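Local coordinates for DspB (Aggregatibacter actinomycetemcomitans, PDB 1YHT), which probably hydrolyses beta-linked N-acetylhexosamine units as a family 20 glycoside hydrolase, thereby releasing bacterial cells from biofilm, at residues Trp302-Trp307 with Ala323-Ser328; Val257-Leu262 with Phe267-Tyr272; Leu277-Lys282 with Lys344-Leu349. All coordinates share one frame; numbering follows the deposited sequence.

Contact 1 of 3, residues Trp302-Trp307 with Ala323-Ser328; sequences WDLGVW and AGAALS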
# COMPACT_ATOMS: atom_id res chain seq x y z
N TRP A 302 -15.21 16.31 -2.47
CA TRP A 302 -15.17 14.87 -2.25
C TRP A 302 -16.12 14.41 -1.16
O TRP A 302 -16.34 15.11 -0.16
CB TRP A 302 -13.74 14.36 -1.97
CG TRP A 302 -13.72 12.87 -1.85
CD1 TRP A 302 -13.90 11.95 -2.84
CD2 TRP A 302 -13.57 12.13 -0.64
NE1 TRP A 302 -13.84 10.67 -2.32
CE2 TRP A 302 -13.63 10.75 -0.97
CE3 TRP A 302 -13.32 12.48 0.69
CZ2 TRP A 302 -13.48 9.75 -0.03
CZ3 TRP A 302 -13.21 11.48 1.63
CH2 TRP A 302 -13.32 10.13 1.27
N ASP A 303 -16.73 13.25 -1.36
CA ASP A 303 -17.38 12.53 -0.26
C ASP A 303 -17.14 11.05 -0.42
O ASP A 303 -16.70 10.57 -1.49
CB ASP A 303 -18.89 12.83 -0.12
CG ASP A 303 -19.72 12.32 -1.27
OD1 ASP A 303 -20.01 11.10 -1.29
OD2 ASP A 303 -20.13 13.16 -2.11
N LEU A 304 -17.42 10.32 0.65
CA LEU A 304 -17.00 8.91 0.71
C LEU A 304 -17.58 8.05 -0.45
O LEU A 304 -16.99 7.04 -0.83
CB LEU A 304 -17.37 8.31 2.07
CG LEU A 304 -16.91 6.88 2.30
CD1 LEU A 304 -15.34 6.79 2.21
CD2 LEU A 304 -17.44 6.36 3.61
N GLY A 305 -18.71 8.47 -1.01
CA GLY A 305 -19.38 7.71 -2.06
C GLY A 305 -18.87 7.96 -3.46
O GLY A 305 -19.27 7.28 -4.43
N VAL A 306 -18.02 8.95 -3.59
CA VAL A 306 -17.40 9.28 -4.82
C VAL A 306 -16.17 8.41 -4.90
O VAL A 306 -15.19 8.67 -4.19
CB VAL A 306 -17.07 10.75 -4.90
CG1 VAL A 306 -16.32 11.09 -6.22
CG2 VAL A 306 -18.35 11.61 -4.80
N TRP A 307 -16.24 7.39 -5.77
CA TRP A 307 -15.16 6.37 -5.88
C TRP A 307 -14.50 6.34 -7.24
O TRP A 307 -13.35 5.93 -7.34
CB TRP A 307 -15.70 4.97 -5.59
CG TRP A 307 -16.72 4.54 -6.57
CD1 TRP A 307 -18.05 4.83 -6.55
CD2 TRP A 307 -16.50 3.76 -7.76
NE1 TRP A 307 -18.67 4.28 -7.63
CE2 TRP A 307 -17.75 3.61 -8.39
CE3 TRP A 307 -15.38 3.18 -8.34
CZ2 TRP A 307 -17.90 2.91 -9.59
CZ3 TRP A 307 -15.53 2.48 -9.53
CH2 TRP A 307 -16.79 2.35 -10.14
N ALA A 323 -16.53 0.84 3.84
CA ALA A 323 -15.91 0.54 5.13
C ALA A 323 -15.00 1.71 5.62
O ALA A 323 -14.78 1.87 6.79
CB ALA A 323 -15.14 -0.77 5.01
N GLY A 324 -14.57 2.57 4.71
CA GLY A 324 -13.58 3.62 5.04
C GLY A 324 -12.87 4.17 3.82
O GLY A 324 -13.36 4.02 2.69
N ALA A 325 -11.70 4.79 4.06
CA ALA A 325 -10.96 5.55 3.05
C ALA A 325 -9.61 5.90 3.56
O ALA A 325 -9.37 5.90 4.78
CB ALA A 325 -11.71 6.84 2.69
N ALA A 326 -8.69 6.17 2.65
CA ALA A 326 -7.36 6.65 3.04
C ALA A 326 -6.84 7.67 2.08
O ALA A 326 -7.16 7.61 0.89
CB ALA A 326 -6.41 5.49 3.11
N LEU A 327 -6.07 8.62 2.59
CA LEU A 327 -5.15 9.40 1.78
C LEU A 327 -3.91 8.57 1.51
O LEU A 327 -3.33 8.04 2.46
CB LEU A 327 -4.67 10.64 2.53
CG LEU A 327 -3.71 11.60 1.80
CD1 LEU A 327 -4.36 12.32 0.65
CD2 LEU A 327 -3.16 12.69 2.78
N SER A 328 -3.46 8.55 0.27
CA SER A 328 -2.21 7.92 -0.11
C SER A 328 -1.17 8.98 -0.53
O SER A 328 -1.44 9.80 -1.40
CB SER A 328 -2.47 6.94 -1.27
OG SER A 328 -3.28 5.81 -0.89

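Contact 2 of 3, residues Val257-Leu262 with Phe267-Tyr272; sequences VSLPEL and FTVLNY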
# COMPACT_ATOMS: atom_id res chain seq x y z
N VAL A 257 -14.46 -5.35 -11.98
CA VAL A 257 -15.60 -5.11 -11.10
C VAL A 257 -15.58 -3.63 -10.58
O VAL A 257 -14.54 -3.09 -10.22
CB VAL A 257 -15.66 -6.18 -9.95
CG1 VAL A 257 -14.57 -5.96 -8.96
CG2 VAL A 257 -16.96 -6.09 -9.20
N SER A 258 -16.73 -2.99 -10.55
CA SER A 258 -16.87 -1.65 -9.94
C SER A 258 -16.95 -1.76 -8.41
O SER A 258 -17.21 -2.83 -7.86
CB SER A 258 -18.16 -1.00 -10.45
OG SER A 258 -19.27 -1.60 -9.83
N LEU A 259 -16.75 -0.64 -7.74
CA LEU A 259 -16.85 -0.60 -6.32
C LEU A 259 -18.29 -1.01 -5.91
O LEU A 259 -18.45 -1.85 -5.03
CB LEU A 259 -16.39 0.76 -5.77
CG LEU A 259 -16.50 0.93 -4.25
CD1 LEU A 259 -15.41 1.84 -3.67
CD2 LEU A 259 -17.87 1.41 -3.88
N PRO A 260 -19.35 -0.44 -6.56
CA PRO A 260 -20.67 -0.88 -6.15
C PRO A 260 -20.90 -2.37 -6.35
O PRO A 260 -21.59 -2.98 -5.56
CB PRO A 260 -21.60 -0.05 -7.05
CG PRO A 260 -20.76 1.23 -7.35
CD PRO A 260 -19.41 0.64 -7.56
N GLU A 261 -20.36 -2.93 -7.42
CA GLU A 261 -20.49 -4.37 -7.66
C GLU A 261 -19.90 -5.21 -6.54
O GLU A 261 -20.47 -6.22 -6.14
CB GLU A 261 -19.92 -4.74 -9.01
CG GLU A 261 -20.89 -4.41 -10.13
CD GLU A 261 -20.25 -4.29 -11.48
OE1 GLU A 261 -19.01 -4.28 -11.63
OE2 GLU A 261 -21.02 -4.19 -12.46
N LEU A 262 -18.78 -4.74 -5.99
CA LEU A 262 -18.14 -5.38 -4.86
C LEU A 262 -19.00 -5.27 -3.62
O LEU A 262 -19.18 -6.25 -2.90
CB LEU A 262 -16.76 -4.77 -4.61
CG LEU A 262 -15.68 -5.13 -5.67
CD1 LEU A 262 -14.40 -4.34 -5.43
CD2 LEU A 262 -15.38 -6.60 -5.69
N PHE A 267 -18.46 -7.45 -0.10
CA PHE A 267 -17.08 -7.17 0.23
C PHE A 267 -16.95 -5.97 1.12
O PHE A 267 -17.64 -4.96 0.93
CB PHE A 267 -16.22 -6.96 -1.03
CG PHE A 267 -15.83 -8.24 -1.71
CD1 PHE A 267 -14.66 -8.88 -1.38
CD2 PHE A 267 -16.67 -8.82 -2.65
CE1 PHE A 267 -14.31 -10.09 -1.99
CE2 PHE A 267 -16.34 -10.03 -3.28
CZ PHE A 267 -15.16 -10.66 -2.98
N THR A 268 -15.99 -6.06 2.05
CA THR A 268 -15.44 -4.89 2.69
C THR A 268 -14.61 -4.13 1.68
O THR A 268 -13.68 -4.67 1.08
CB THR A 268 -14.58 -5.31 3.87
OG1 THR A 268 -15.43 -6.01 4.78
CG2 THR A 268 -13.95 -4.15 4.57
N VAL A 269 -14.95 -2.86 1.45
CA VAL A 269 -14.21 -2.05 0.52
C VAL A 269 -13.91 -0.68 1.14
O VAL A 269 -14.83 0.02 1.59
CB VAL A 269 -14.96 -1.86 -0.80
CG1 VAL A 269 -14.06 -1.12 -1.79
CG2 VAL A 269 -15.46 -3.23 -1.40
N LEU A 270 -12.64 -0.29 1.08
CA LEU A 270 -12.20 1.07 1.42
C LEU A 270 -11.93 1.85 0.15
O LEU A 270 -11.35 1.31 -0.80
CB LEU A 270 -10.92 1.07 2.29
CG LEU A 270 -11.06 0.55 3.72
CD1 LEU A 270 -11.17 -1.00 3.75
CD2 LEU A 270 -9.89 1.02 4.58
N ASN A 271 -12.34 3.11 0.16
CA ASN A 271 -12.24 3.95 -0.98
C ASN A 271 -10.90 4.69 -0.96
O ASN A 271 -10.64 5.51 -0.10
CB ASN A 271 -13.42 4.95 -0.96
CG ASN A 271 -13.50 5.82 -2.22
OD1 ASN A 271 -12.65 5.73 -3.10
ND2 ASN A 271 -14.55 6.65 -2.31
N TYR A 272 -10.06 4.38 -1.92
CA TYR A 272 -8.75 5.00 -2.05
C TYR A 272 -8.70 5.95 -3.26
O TYR A 272 -7.62 6.36 -3.66
CB TYR A 272 -7.70 3.92 -2.18
CG TYR A 272 -7.11 3.38 -0.87
CD1 TYR A 272 -7.93 2.82 0.11
CD2 TYR A 272 -5.74 3.38 -0.63
CE1 TYR A 272 -7.39 2.28 1.29
CE2 TYR A 272 -5.20 2.81 0.53
CZ TYR A 272 -6.03 2.27 1.50
OH TYR A 272 -5.53 1.66 2.68

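Contact 3 of 3, residues Leu277-Lys282 with Lys344-Leu349; sequences LYIVPK and KNTKSL. With ACY (acetic acid), chain B.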
# COMPACT_ATOMS: atom_id res chain seq x y z
N LEU A 277 -7.69 11.32 -3.51
CA LEU A 277 -7.05 10.75 -2.35
C LEU A 277 -5.62 10.30 -2.57
O LEU A 277 -5.00 9.84 -1.62
CB LEU A 277 -7.90 9.61 -1.78
CG LEU A 277 -9.36 9.93 -1.49
CD1 LEU A 277 -10.07 8.73 -0.98
CD2 LEU A 277 -9.58 11.08 -0.52
N TYR A 278 -5.09 10.44 -3.77
CA TYR A 278 -3.64 10.28 -4.02
C TYR A 278 -3.02 11.66 -4.08
O TYR A 278 -3.57 12.56 -4.71
CB TYR A 278 -3.36 9.61 -5.36
CG TYR A 278 -3.45 8.11 -5.38
CD1 TYR A 278 -4.18 7.40 -4.41
CD2 TYR A 278 -2.87 7.39 -6.42
CE1 TYR A 278 -4.26 6.04 -4.45
CE2 TYR A 278 -3.01 6.02 -6.48
CZ TYR A 278 -3.66 5.35 -5.49
OH TYR A 278 -3.70 3.96 -5.54
N ILE A 279 -1.88 11.80 -3.40
CA ILE A 279 -1.02 12.95 -3.61
C ILE A 279 0.39 12.42 -3.91
O ILE A 279 0.87 11.46 -3.26
CB ILE A 279 -1.09 14.00 -2.43
CG1 ILE A 279 -0.26 15.24 -2.77
CG2 ILE A 279 -0.64 13.39 -1.11
CD1 ILE A 279 -0.68 16.50 -1.99
N VAL A 280 1.06 13.06 -4.88
CA VAL A 280 2.40 12.71 -5.29
C VAL A 280 3.31 13.94 -5.11
O VAL A 280 3.54 14.75 -6.04
CB VAL A 280 2.43 12.15 -6.76
CG1 VAL A 280 3.74 11.47 -7.07
CG2 VAL A 280 1.24 11.13 -6.99
N PRO A 281 3.81 14.12 -3.89
CA PRO A 281 4.58 15.34 -3.67
C PRO A 281 5.80 15.48 -4.58
O PRO A 281 6.55 14.53 -4.85
CB PRO A 281 4.98 15.24 -2.20
CG PRO A 281 3.91 14.36 -1.61
CD PRO A 281 3.69 13.34 -2.66
N LYS A 282 5.94 16.71 -5.05
CA LYS A 282 7.04 17.10 -5.90
C LYS A 282 7.42 18.53 -5.56
O LYS A 282 6.58 19.42 -5.51
CB LYS A 282 6.61 16.96 -7.36
CG LYS A 282 7.69 17.28 -8.37
CD LYS A 282 7.23 16.89 -9.78
CE LYS A 282 7.98 17.64 -10.83
NZ LYS A 282 9.38 17.24 -10.90
N LYS A 344 4.35 18.22 6.93
CA LYS A 344 3.70 19.48 7.32
C LYS A 344 2.72 19.98 6.26
O LYS A 344 1.65 20.47 6.58
CB LYS A 344 4.71 20.57 7.68
CG LYS A 344 5.58 21.01 6.54
CD LYS A 344 6.54 22.24 6.93
CE LYS A 344 7.83 21.83 7.68
NZ LYS A 344 9.09 21.58 6.79
N ASN A 345 3.09 19.82 4.99
CA ASN A 345 2.24 20.30 3.90
C ASN A 345 1.02 19.44 3.57
O ASN A 345 0.08 19.93 2.93
CB ASN A 345 3.06 20.60 2.66
CG ASN A 345 3.82 21.92 2.79
OD1 ASN A 345 3.25 22.99 2.55
ND2 ASN A 345 5.10 21.85 3.17
N THR A 346 1.04 18.16 3.96
CA THR A 346 -0.10 17.26 3.67
C THR A 346 -1.05 17.13 4.84
O THR A 346 -2.06 16.46 4.75
CB THR A 346 0.38 15.83 3.23
OG1 THR A 346 1.30 15.30 4.18
CG2 THR A 346 1.08 15.91 1.86
N LYS A 347 -0.74 17.78 5.95
CA LYS A 347 -1.55 17.68 7.16
C LYS A 347 -3.00 18.09 6.93
O LYS A 347 -3.91 17.40 7.34
CB LYS A 347 -0.92 18.56 8.27
CG LYS A 347 -1.27 18.23 9.69
CD LYS A 347 -0.35 19.04 10.65
CE LYS A 347 0.13 18.29 11.97
NZ LYS A 347 1.57 17.64 12.06
N SER A 348 -3.21 19.25 6.33
CA SER A 348 -4.57 19.72 6.08
C SER A 348 -5.36 18.71 5.24
O SER A 348 -6.52 18.46 5.49
CB SER A 348 -4.52 21.08 5.36
OG SER A 348 -4.00 22.06 6.26
N LEU A 349 -4.69 18.10 4.26
CA LEU A 349 -5.35 17.20 3.34
C LEU A 349 -5.68 15.90 4.06
O LEU A 349 -6.76 15.32 3.88
CB LEU A 349 -4.45 17.00 2.13
CG LEU A 349 -4.85 15.92 1.12
CD1 LEU A 349 -6.24 16.15 0.55
CD2 LEU A 349 -3.80 15.88 -0.01
C ACY B . -1.49 1.67 -7.06
O ACY B . -1.93 2.81 -7.27
OXT ACY B . -0.63 1.12 -7.78
CH3 ACY B . -2.02 0.96 -5.86

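Contact 1 of 3, residues Trp302-Trp307 with Ala323-Ser328
In the TIM barrel of this family 20 hydrolase, W302 and L304, just past helix 287-301, meet A325 near the start of strand 324-329, the strand that closes the sheet against strand 18-24. The contact is small and entirely apolar in its side chains, and it illustrates how a loop shaped by its own hydrogen bonds packs on a strand. One methyl group receives both loop residues: A325 CB lies 3.9 Å from W302 CH2, at an oblique approach to the indole, and 3.7 Å from L304 CD1. The same L304 CD1 sits 3.4 Å from G324 O, so the leucine tip rests on the strand backbone as well as on the alanine. Both loop side chains place CG anti to the backbone N (chi1 -176° in each), which carries the indole and the leucine branch from the turn toward the strand. On the outer side of the barrel, T357 of helix 339-358 also touches W302 and A325.

The loop itself is a type I beta turn from D303 to V306, closed by V306 N on D303 O at 3.0 Å. An Asx turn overlaps it: G305 N donates to D303 OD1 at 2.9 Å, while D303 OD2 forms a salt bridge with R315. The indole doubles back over this turn, with L304 N above one face, displaced toward the rim. N271 ND2 bonds to L304 O and also to V306 O, and the buried V306 O accepts three donors: N271 ND2, N273 ND2 and W302 NE1. The last, 3.1 Å from V306 O and in its carbonyl plane with an N-H...O angle of 146°, restrains the turn of the indole.

Contact 2 of 3, residues Val257-Leu262 with Phe267-Tyr272
The backbones of L262 and F267 are joined by one hydrogen bond, F267 N to L262 O at 3.1 Å with an N-H...O angle of 160°, the donor standing well tilted from the carbonyl plane. The bond ties the chain to helix 259-264 just before strand 269-271. The phenyl ring of F267 then lies with its edge at the same carbonyl, L262 O being near the ring plane and 3.6 Å from F267 CD2. L262 CD2 lies 4.0 Å from F267 CD2, the two side chains running at a slant to one another.

Further along, V269 spreads its two methyls over two leucines. They diverge because CG1 is anti to the backbone N (chi1 -174°) and CG2 anti to the carbonyl carbon, so each finds a different leucine one helical turn apart: V269 CG1 meets L259 CD1 at 3.8 Å, and V269 CG2 meets L262 CB at the same 3.8 Å. The pairing belongs to a beta-alpha-beta crossover of the TIM barrel, in which the chain leaves strand 233-236, passes through helices 246-255 and 259-264, and returns as the neighbouring parallel strand 269-271. Y236 on the earlier strand touches both L262 and V269, so the two ends of the crossover share this apolar layer, while W307 packs on L259 from the loop beyond.

S258, at the N-cap of the helix, forms a capping box with E261. S258 OG accepts from E261 N at 3.0 Å, and the carboxylate answers with E261 OE1 receiving S258 N at 2.8 Å along an almost straight N-H...O line of 178°. The carboxylate oxygen is met on its anti side, and the donor lies out of the carboxylate plane.

Contact 3 of 3, residues Leu277-Lys282 with Lys344-Leu349
Y278, the residue before I279, supplies the flat group here: its ring has acetate oxygen O at the edge, near the ring plane, and meets the ring of W330 in an edge-to-face stack. I279 itself makes the contact with T346 and L349, joining a short strand of the TIM barrel, 278-279, to the last helix, 339-358. The strand follows a brief helix after 269-271 and pairs in parallel with 324-329, and consecutive side chains take opposite sides of it. Y278 points away from the helix, touching S328, whereas I279 faces the helix and touches I329.

The phenol donates one bond, Y278 OH to acetate O at 2.7 Å. The acetate probably came from the crystallisation liquor, so it is not a demonstrated ligand. Ring, W330 and acetate lie at the C-terminal end of strand 324-329, the end where TIM-barrel enzymes carry their active site, which is consistent with the pocket.

On the helix side everything across the contact is apolar. I279 runs outward with CG1 anti to the backbone N (chi1 -175°), which brings its CD1 within 3.7 Å of L349 CD2; the two side chains lie side by side, running opposite ways, and the same L349 CD2 also lies 4.1 Å from I279 CB. L327 of strand 324-329 and V298 of helix 287-301 touch L349 as well, so this leucine fills the join between that strand and helix 287-301. T346, buried one turn earlier, divides its chemistry between its two branches. Its hydroxyl turns back on the helix and bonds to I342 O, a common way of satisfying a threonine in a helix. The methyl branch is given to the strand, with T346 CG2 4.3 Å from I279 CG2.

All three contacts reach the parallel sheet of one TIM barrel; contacts 1 and 2 are fully buried, whereas contact 3 has the partly exposed I279 beside two buried helix residues. Contacts 1 and 3 both involve strand 324-329: it is a partner in contact 1 and pairs with strand 278-279 of contact 3 through bonds of S328 with L277 and I279. Contact 2 brings in the neighbouring strand 269-271, whose N271 side chain ties it to the turn of contact 1. Their chemistry differs with position. Contact 2, closest in sequence, alone has a hydrogen bond across its segments; contacts 1 and 3 join a loop and a helix to strands through apolar side chains.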